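Local coordinates for protein bifunctional endo-1,4-beta-xylanase A (Neocallimastix patriciarum, PDB 2VG9) that hydrolyses the internal beta-1,4-xylosidic bonds of xylan as a family 11 endo-xylanase, here in a loop-swap variant, at residues A[67-81]-A[167-179]. Residues are numbered along the deposited sequence; the frame is centred on the assembly and turned at random.
Sequences ATDYDYIGLDYAATY and RTSGHITVSDHFK
The methyl CB of Ala67 lies beside CD2 and CE2 of the Phe178 ring, 3.8 Å from CD2, a side chain small enough to let helix 174-179 come close. Tyr72 swings its ring past Gly74, where a side chain would be crowded; with CG anti to the backbone N (chi1 -169°), CE1 meets Thr173 CG2, while a water in the ring plane joins its OH to Thr173 OG1, which also bonds to Asp133. Ile73 gives its backbone N to Ser175 OG at 3.0 Å, a job for a short hydroxyl held close to the helix. Its branched side chain splits the apolar work, CG2 against Val174 CB and CD1 3.7 Å from Phe178 CE2. Beyond it, strand 73-81 runs antiparallel to strand 169-173, which forms one border of a six-stranded sheet in the beta jelly roll of family 11; strand 203-216 flanks 73-81 on the other side. Leu75 and Ile172 exchange two backbone bonds (Ile172 N to Leu75 O, 2.7 Å), and their side chains share the buried face with Val95 of the opposing sheet. Tyr77 and Gly170 form the next hydrogen-bonded pair. With CG set between the backbone N and the carbonyl carbon (chi1 75°), the Tyr77 ring leans over the partner strand, and Ser169 CA makes a CH-pi contact 3.9 Å from its centroid; Gly170, whose backbone angles would press a CB against the preceding carbonyl, lets the Arg167 guanidinium lie over its CA. Tyr77 OH bonds to Glu116, the salt-bridge partner of Arg167; a leucine here would probably leave that carboxylate without its phenol and uncover Ser169 CA. Past the last pair, Ala78 with Ser169, Ala79 N still reaches Thr168 O at 2.9 Å in a bent bond (136°), its small methyl lying beside that oxygen.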
ATOM      1  N   ALA A  67       1.441  13.101   9.901  1.00 13.11           N
ATOM      2  CA  ALA A  67       1.194  11.675  10.140  1.00 12.73           C
ATOM      3  C   ALA A  67       1.640  11.230  11.517  1.00 13.12           C
ATOM      4  O   ALA A  67       1.018  10.340  12.129  1.00 12.58           O
ATOM      5  CB  ALA A  67       1.836  10.820   9.036  1.00 12.19           C
ATOM      6  N   THR A  68       2.702  11.857  12.041  1.00 12.86           N
ATOM      7  CA  THR A  68       3.216  11.442  13.345  1.00 12.15           C
ATOM      8  C   THR A  68       2.503  12.122  14.533  1.00 12.50           C
ATOM      9  O   THR A  68       2.776  11.752  15.688  1.00 12.28           O
ATOM     10  CB  THR A  68       4.735  11.703  13.472  1.00 12.56           C
ATOM     11  OG1 THR A  68       5.021  13.014  12.967  1.00 11.47           O
ATOM     12  CG2 THR A  68       5.543  10.662  12.668  1.00 10.83           C
ATOM     13  N   ASP A  69       1.635  13.109  14.262  1.00 12.02           N
ATOM     14  CA  ASP A  69       0.749  13.670  15.317  1.00 12.86           C
ATOM     15  C   ASP A  69      -0.289  12.690  15.837  1.00 13.72           C
ATOM     16  O   ASP A  69      -0.748  12.819  16.958  1.00 14.92           O
ATOM     17  CB  ASP A  69      -0.022  14.879  14.819  1.00 11.92           C
ATOM     18  CG  ASP A  69       0.846  16.079  14.702  1.00 11.07           C
ATOM     19  OD1 ASP A  69       2.073  15.894  14.959  1.00 11.08           O
ATOM     20  OD2 ASP A  69       0.339  17.130  14.275  0.50  3.40           O
ATOM     21  N   TYR A  70      -0.723  11.754  15.010  1.00 14.74           N
ATOM     22  CA  TYR A  70      -1.649  10.726  15.517  1.00 14.91           C
ATOM     23  C   TYR A  70      -0.909   9.870  16.556  1.00 15.38           C
ATOM     24  O   TYR A  70       0.171   9.304  16.264  1.00 15.81           O
ATOM     25  CB  TYR A  70      -2.158   9.881  14.361  1.00 14.07           C
ATOM     26  CG  TYR A  70      -2.970  10.660  13.369  1.00 13.49           C
ATOM     27  CD1 TYR A  70      -4.363  10.774  13.517  1.00 12.09           C
ATOM     28  CD2 TYR A  70      -2.361  11.281  12.271  1.00 13.00           C
ATOM     29  CE1 TYR A  70      -5.133  11.492  12.580  1.00 12.14           C
ATOM     30  CE2 TYR A  70      -3.116  12.013  11.350  1.00 12.49           C
ATOM     31  CZ  TYR A  70      -4.491  12.108  11.513  1.00 12.86           C
ATOM     32  OH  TYR A  70      -5.209  12.816  10.603  1.00 14.18           O
ATOM     33  N   ASP A  71      -1.478   9.782  17.760  1.00 15.76           N
ATOM     34  CA  ASP A  71      -0.829   9.087  18.883  1.00 15.87           C
ATOM     35  C   ASP A  71      -0.614   7.616  18.601  1.00 15.21           C
ATOM     36  O   ASP A  71       0.458   7.076  18.885  1.00 14.05           O
ATOM     37  CB  ASP A  71      -1.629   9.258  20.173  1.00 18.32           C
ATOM     38  CG  ASP A  71      -1.394  10.623  20.838  1.00 21.27           C
ATOM     39  OD1 ASP A  71      -0.356  11.278  20.567  1.00 24.64           O
ATOM     40  OD2 ASP A  71      -2.257  11.037  21.634  1.00 25.83           O
ATOM     41  N   TYR A  72      -1.636   6.979  18.025  1.00 13.54           N
ATOM     42  CA  TYR A  72      -1.588   5.558  17.731  1.00 12.89           C
ATOM     43  C   TYR A  72      -2.378   5.283  16.457  1.00 12.82           C
ATOM     44  O   TYR A  72      -3.488   5.787  16.294  1.00 12.94           O
ATOM     45  CB  TYR A  72      -2.149   4.731  18.911  1.00 12.91           C
ATOM     46  CG  TYR A  72      -1.873   3.262  18.775  1.00 12.27           C
ATOM     47  CD1 TYR A  72      -0.739   2.699  19.355  1.00 12.46           C
ATOM     48  CD2 TYR A  72      -2.741   2.430  18.049  1.00 10.83           C
ATOM     49  CE1 TYR A  72      -0.467   1.340  19.227  1.00 12.60           C
ATOM     50  CE2 TYR A  72      -2.487   1.045  17.919  1.00 13.05           C
ATOM     51  CZ  TYR A  72      -1.340   0.515  18.505  1.00 13.98           C
ATOM     52  OH  TYR A  72      -1.036  -0.834  18.371  1.00 11.74           O
ATOM     53  N   ILE A  73      -1.792   4.511  15.539  1.00 11.32           N
ATOM     54  CA  ILE A  73      -2.527   4.051  14.351  1.00 11.06           C
ATOM     55  C   ILE A  73      -2.284   2.547  14.288  1.00 10.62           C
ATOM     56  O   ILE A  73      -1.142   2.105  14.214  1.00  9.94           O
ATOM     57  CB  ILE A  73      -2.096   4.758  13.032  1.00 10.97           C
ATOM     58  CG1 ILE A  73      -2.222   6.291  13.131  1.00 11.72           C
ATOM     59  CG2 ILE A  73      -2.914   4.178  11.792  1.00  9.95           C
ATOM     60  CD1 ILE A  73      -1.600   7.045  11.888  1.00 11.72           C
ATOM     61  N   GLY A  74      -3.363   1.772  14.384  1.00 10.65           N
ATOM     62  CA  GLY A  74      -3.266   0.311  14.292  1.00 11.01           C
ATOM     63  C   GLY A  74      -3.874  -0.221  12.998  1.00 10.88           C
ATOM     64  O   GLY A  74      -4.857   0.346  12.476  1.00 11.01           O
ATOM     65  N   LEU A  75      -3.291  -1.296  12.470  1.00 10.11           N
ATOM     66  CA  LEU A  75      -3.901  -2.027  11.349  1.00  9.99           C
ATOM     67  C   LEU A  75      -3.783  -3.512  11.649  1.00  9.57           C
ATOM     68  O   LEU A  75      -2.677  -4.011  11.893  1.00  9.09           O
ATOM     69  CB  LEU A  75      -3.268  -1.669   9.977  1.00 10.24           C
ATOM     70  CG  LEU A  75      -3.865  -2.312   8.679  1.00  9.81           C
ATOM     71  CD1 LEU A  75      -3.676  -1.410   7.461  1.00  9.45           C
ATOM     72  CD2 LEU A  75      -3.235  -3.678   8.361  1.00  8.09           C
ATOM     73  N   ASP A  76      -4.925  -4.205  11.616  1.00  8.50           N
ATOM     74  CA  ASP A  76      -4.968  -5.638  11.855  1.00  8.79           C
ATOM     75  C   ASP A  76      -5.538  -6.241  10.602  1.00  8.57           C
ATOM     76  O   ASP A  76      -6.497  -5.711  10.063  1.00  9.34           O
ATOM     77  CB  ASP A  76      -5.878  -5.962  13.038  1.00  8.60           C
ATOM     78  CG  ASP A  76      -5.364  -5.406  14.335  1.00  9.53           C
ATOM     79  OD1 ASP A  76      -4.244  -5.721  14.700  1.00  8.60           O
ATOM     80  OD2 ASP A  76      -6.087  -4.640  15.007  1.00 12.46           O
ATOM     81  N   TYR A  77      -4.943  -7.321  10.126  1.00  8.07           N
ATOM     82  CA  TYR A  77      -5.360  -7.932   8.870  1.00  8.08           C
ATOM     83  C   TYR A  77      -5.184  -9.458   8.930  1.00  8.92           C
ATOM     84  O   TYR A  77      -4.363  -9.983   9.695  1.00  8.37           O
ATOM     85  CB  TYR A  77      -4.587  -7.302   7.676  1.00  8.97           C
ATOM     86  CG  TYR A  77      -3.134  -7.762   7.571  1.00  8.35           C
ATOM     87  CD1 TYR A  77      -2.740  -8.681   6.582  1.00  8.81           C
ATOM     88  CD2 TYR A  77      -2.171  -7.288   8.465  1.00  8.67           C
ATOM     89  CE1 TYR A  77      -1.377  -9.138   6.500  1.00  9.44           C
ATOM     90  CE2 TYR A  77      -0.823  -7.722   8.405  1.00  8.10           C
ATOM     91  CZ  TYR A  77      -0.446  -8.650   7.425  1.00  8.83           C
ATOM     92  OH  TYR A  77       0.843  -9.041   7.397  1.00  6.62           O
ATOM     93  N   ALA A  78      -5.996 -10.172   8.157  1.00  8.99           N
ATOM     94  CA  ALA A  78      -5.746 -11.600   7.862  1.00  9.25           C
ATOM     95  C   ALA A  78      -6.151 -11.839   6.406  1.00  9.32           C
ATOM     96  O   ALA A  78      -7.248 -11.426   5.994  1.00  8.84           O
ATOM     97  CB  ALA A  78      -6.538 -12.531   8.812  1.00  8.83           C
ATOM     98  N   ALA A  79      -5.257 -12.498   5.662  1.00  8.77           N
ATOM     99  CA  ALA A  79      -5.385 -12.736   4.220  1.00  9.57           C
ATOM    100  C   ALA A  79      -4.781 -14.085   3.801  1.00 10.11           C
ATOM    101  O   ALA A  79      -3.918 -14.626   4.480  1.00 10.90           O
ATOM    102  CB  ALA A  79      -4.704 -11.610   3.423  1.00  8.56           C
ATOM    103  N   THR A  80      -5.250 -14.603   2.669  1.00 11.56           N
ATOM    104  CA  THR A  80      -4.484 -15.562   1.869  1.00 13.00           C
ATOM    105  C   THR A  80      -4.059 -14.773   0.630  1.00 13.50           C
ATOM    106  O   THR A  80      -4.782 -13.900   0.157  1.00 14.29           O
ATOM    107  CB  THR A  80      -5.296 -16.830   1.480  1.00 13.18           C
ATOM    108  OG1 THR A  80      -6.505 -16.430   0.854  1.00 16.39           O
ATOM    109  CG2 THR A  80      -5.667 -17.639   2.720  1.00 13.56           C
ATOM    110  N   TYR A  81      -2.841 -15.008   0.179  1.00 13.45           N
ATOM    111  CA  TYR A  81      -2.255 -14.233  -0.897  1.00 14.34           C
ATOM    112  C   TYR A  81      -1.302 -15.169  -1.635  1.00 15.07           C
ATOM    113  O   TYR A  81      -0.496 -15.848  -1.007  1.00 13.88           O
ATOM    114  CB  TYR A  81      -1.549 -13.000  -0.320  1.00 13.71           C
ATOM    115  CG  TYR A  81      -0.427 -12.431  -1.133  1.00 14.64           C
ATOM    116  CD1 TYR A  81      -0.633 -11.934  -2.425  1.00 15.00           C
ATOM    117  CD2 TYR A  81       0.850 -12.346  -0.593  1.00 12.62           C
ATOM    118  CE1 TYR A  81       0.433 -11.371  -3.156  1.00 11.50           C
ATOM    119  CE2 TYR A  81       1.908 -11.796  -1.310  1.00  9.72           C
ATOM    120  CZ  TYR A  81       1.701 -11.329  -2.581  1.00 12.44           C
ATOM    121  OH  TYR A  81       2.764 -10.802  -3.257  1.00 13.16           O
ATOM    122  N   ARG A 167       4.666 -12.579   5.942  1.00  8.44           N
ATOM    123  CA  ARG A 167       3.479 -13.136   6.538  1.00  8.14           C
ATOM    124  C   ARG A 167       2.228 -12.589   5.849  1.00  8.37           C
ATOM    125  O   ARG A 167       2.324 -11.646   5.060  1.00  7.31           O
ATOM    126  CB  ARG A 167       3.476 -12.828   8.032  1.00  8.46           C
ATOM    127  CG  ARG A 167       3.330 -11.358   8.333  1.00  7.77           C
ATOM    128  CD  ARG A 167       3.171 -11.103   9.824  1.00  9.77           C
ATOM    129  NE  ARG A 167       2.995  -9.660  10.062  1.00 10.98           N
ATOM    130  CZ  ARG A 167       2.658  -9.127  11.235  1.00 11.07           C
ATOM    131  NH1 ARG A 167       2.505  -9.915  12.309  1.00  9.05           N
ATOM    132  NH2 ARG A 167       2.517  -7.804  11.339  1.00 10.52           N
ATOM    133  N   THR A 168       1.068 -13.174   6.137  1.00  9.20           N
ATOM    134  CA  THR A 168      -0.190 -12.703   5.518  1.00  9.35           C
ATOM    135  C   THR A 168      -1.273 -12.467   6.550  1.00  9.28           C
ATOM    136  O   THR A 168      -2.451 -12.345   6.197  1.00 10.34           O
ATOM    137  CB  THR A 168      -0.727 -13.668   4.445  1.00  9.93           C
ATOM    138  OG1 THR A 168      -1.063 -14.907   5.053  1.00 15.12           O
ATOM    139  CG2 THR A 168       0.286 -13.924   3.315  1.00 10.44           C
ATOM    140  N   SER A 169      -0.882 -12.361   7.825  1.00 10.10           N
ATOM    141  CA  SER A 169      -1.807 -11.870   8.865  1.00 10.07           C
ATOM    142  C   SER A 169      -1.062 -11.305  10.061  1.00  9.96           C
ATOM    143  O   SER A 169       0.082 -11.707  10.341  1.00  9.21           O
ATOM    144  CB  SER A 169      -2.783 -12.976   9.329  1.00  9.59           C
ATOM    145  OG  SER A 169      -2.080 -13.994   9.992  1.00 12.62           O
ATOM    146  N   GLY A 170      -1.709 -10.394  10.776  1.00  8.20           N
ATOM    147  CA  GLY A 170      -1.143  -9.940  12.019  1.00  8.57           C
ATOM    148  C   GLY A 170      -1.480  -8.508  12.357  1.00  8.21           C
ATOM    149  O   GLY A 170      -2.298  -7.903  11.694  1.00  9.18           O
ATOM    150  N   HIS A 171      -0.848  -7.994  13.409  1.00  8.26           N
ATOM    151  CA  HIS A 171      -1.026  -6.617  13.848  1.00  8.09           C
ATOM    152  C   HIS A 171       0.133  -5.746  13.370  1.00  7.81           C
ATOM    153  O   HIS A 171       1.289  -6.158  13.466  1.00  8.19           O
ATOM    154  CB  HIS A 171      -1.043  -6.563  15.366  1.00  8.85           C
ATOM    155  CG  HIS A 171      -1.097  -5.163  15.886  1.00  7.98           C
ATOM    156  ND1 HIS A 171       0.038  -4.452  16.218  1.00 13.10           N
ATOM    157  CD2 HIS A 171      -2.140  -4.312  16.035  1.00  3.45           C
ATOM    158  CE1 HIS A 171      -0.312  -3.232  16.600  1.00  9.23           C
ATOM    159  NE2 HIS A 171      -1.621  -3.122  16.487  1.00 11.24           N
ATOM    160  N   ILE A 172      -0.182  -4.571  12.830  1.00  7.61           N
ATOM    161  CA  ILE A 172       0.838  -3.577  12.491  1.00  7.51           C
ATOM    162  C   ILE A 172       0.551  -2.273  13.244  1.00  7.12           C
ATOM    163  O   ILE A 172      -0.533  -1.680  13.119  1.00  6.63           O
ATOM    164  CB  ILE A 172       0.889  -3.288  10.962  1.00  8.66           C
ATOM    165  CG1 ILE A 172       1.153  -4.604  10.167  1.00  7.46           C
ATOM    166  CG2 ILE A 172       1.885  -2.101  10.626  1.00  7.03           C
ATOM    167  CD1 ILE A 172       0.913  -4.488   8.688  1.00  4.93           C
ATOM    168  N   THR A 173       1.534  -1.845  14.030  1.00  7.32           N
ATOM    169  CA  THR A 173       1.523  -0.517  14.617  1.00  7.72           C
ATOM    170  C   THR A 173       2.067   0.472  13.594  1.00  8.66           C
ATOM    171  O   THR A 173       3.253   0.856  13.614  1.00  8.84           O
ATOM    172  CB  THR A 173       2.299  -0.455  15.949  1.00  7.50           C
ATOM    173  OG1 THR A 173       1.984  -1.621  16.729  1.00  7.77           O
ATOM    174  CG2 THR A 173       1.968   0.862  16.718  1.00  3.92           C
ATOM    175  N   VAL A 174       1.170   0.883  12.700  1.00 10.01           N
ATOM    176  CA  VAL A 174       1.482   1.779  11.602  1.00  9.67           C
ATOM    177  C   VAL A 174       2.199   3.050  12.130  1.00 10.66           C
ATOM    178  O   VAL A 174       3.187   3.508  11.539  1.00 10.68           O
ATOM    179  CB  VAL A 174       0.185   2.144  10.817  1.00 11.06           C
ATOM    180  CG1 VAL A 174       0.449   3.221   9.779  1.00  9.95           C
ATOM    181  CG2 VAL A 174      -0.420   0.863  10.131  1.00  9.19           C
ATOM    182  N   SER A 175       1.739   3.586  13.265  1.00 10.05           N
ATOM    183  CA  SER A 175       2.360   4.793  13.836  1.00 10.19           C
ATOM    184  C   SER A 175       3.832   4.590  14.245  1.00  9.81           C
ATOM    185  O   SER A 175       4.588   5.557  14.281  1.00  9.86           O
ATOM    186  CB  SER A 175       1.529   5.306  15.041  1.00 10.27           C
ATOM    187  OG  SER A 175       1.128   4.241  15.907  1.00  9.69           O
ATOM    188  N   ASP A 176       4.233   3.350  14.565  1.00 10.46           N
ATOM    189  CA  ASP A 176       5.633   3.016  14.920  1.00 10.88           C
ATOM    190  C   ASP A 176       6.574   3.062  13.680  1.00 11.05           C
ATOM    191  O   ASP A 176       7.719   3.479  13.787  1.00 12.01           O
ATOM    192  CB  ASP A 176       5.723   1.633  15.590  1.00 11.27           C
ATOM    193  CG  ASP A 176       5.443   1.667  17.076  1.00 12.55           C
ATOM    194  OD1 ASP A 176       5.086   2.757  17.597  1.00 12.96           O
ATOM    195  OD2 ASP A 176       5.572   0.584  17.712  1.00 11.15           O
ATOM    196  N   HIS A 177       6.070   2.636  12.515  1.00 10.62           N
ATOM    197  CA  HIS A 177       6.765   2.790  11.238  1.00  9.20           C
ATOM    198  C   HIS A 177       6.946   4.261  10.936  1.00  9.37           C
ATOM    199  O   HIS A 177       8.049   4.677  10.591  1.00  7.34           O
ATOM    200  CB  HIS A 177       6.014   2.082  10.107  1.00  8.64           C
ATOM    201  CG  HIS A 177       6.093   0.585  10.196  1.00 11.53           C
ATOM    202  ND1 HIS A 177       5.202  -0.171  10.936  1.00 13.21           N
ATOM    203  CD2 HIS A 177       6.989  -0.289   9.688  1.00  5.59           C
ATOM    204  CE1 HIS A 177       5.533  -1.451  10.852  1.00  7.79           C
ATOM    205  NE2 HIS A 177       6.616  -1.544  10.111  1.00  9.38           N
ATOM    206  N   PHE A 178       5.889   5.065  11.105  1.00  9.12           N
ATOM    207  CA  PHE A 178       6.035   6.529  10.859  1.00  9.89           C
ATOM    208  C   PHE A 178       7.122   7.120  11.769  1.00 10.95           C
ATOM    209  O   PHE A 178       7.924   7.952  11.315  1.00 12.26           O
ATOM    210  CB  PHE A 178       4.715   7.305  11.050  1.00  9.83           C
ATOM    211  CG  PHE A 178       3.575   6.870  10.133  1.00  9.63           C
ATOM    212  CD1 PHE A 178       3.810   6.049   9.020  1.00  9.44           C
ATOM    213  CD2 PHE A 178       2.266   7.326  10.375  1.00  9.89           C
ATOM    214  CE1 PHE A 178       2.741   5.652   8.167  1.00  9.61           C
ATOM    215  CE2 PHE A 178       1.209   6.955   9.537  1.00  6.79           C
ATOM    216  CZ  PHE A 178       1.454   6.141   8.419  1.00  8.98           C
ATOM    217  N   LYS A 179       7.140   6.707  13.037  1.00 11.53           N
ATOM    218  CA  LYS A 179       8.125   7.206  14.033  1.00 13.44           C
ATOM    219  C   LYS A 179       9.551   6.842  13.642  1.00 12.64           C
ATOM    220  O   LYS A 179      10.451   7.692  13.684  1.00 13.17           O
ATOM    221  CB  LYS A 179       7.859   6.635  15.429  1.00 12.86           C
ATOM    222  CG  LYS A 179       6.791   7.357  16.236  1.00 16.59           C
ATOM    223  CD  LYS A 179       6.600   6.654  17.610  1.00 16.90           C
ATOM    224  CE  LYS A 179       5.119   6.656  18.042  1.00 23.79           C
ATOM    225  NZ  LYS A 179       4.941   6.672  19.549  1.00 27.22           N
TER
HETATM  226  O   HOH W   1       0.975  -1.787  19.702  1.00 26.30           O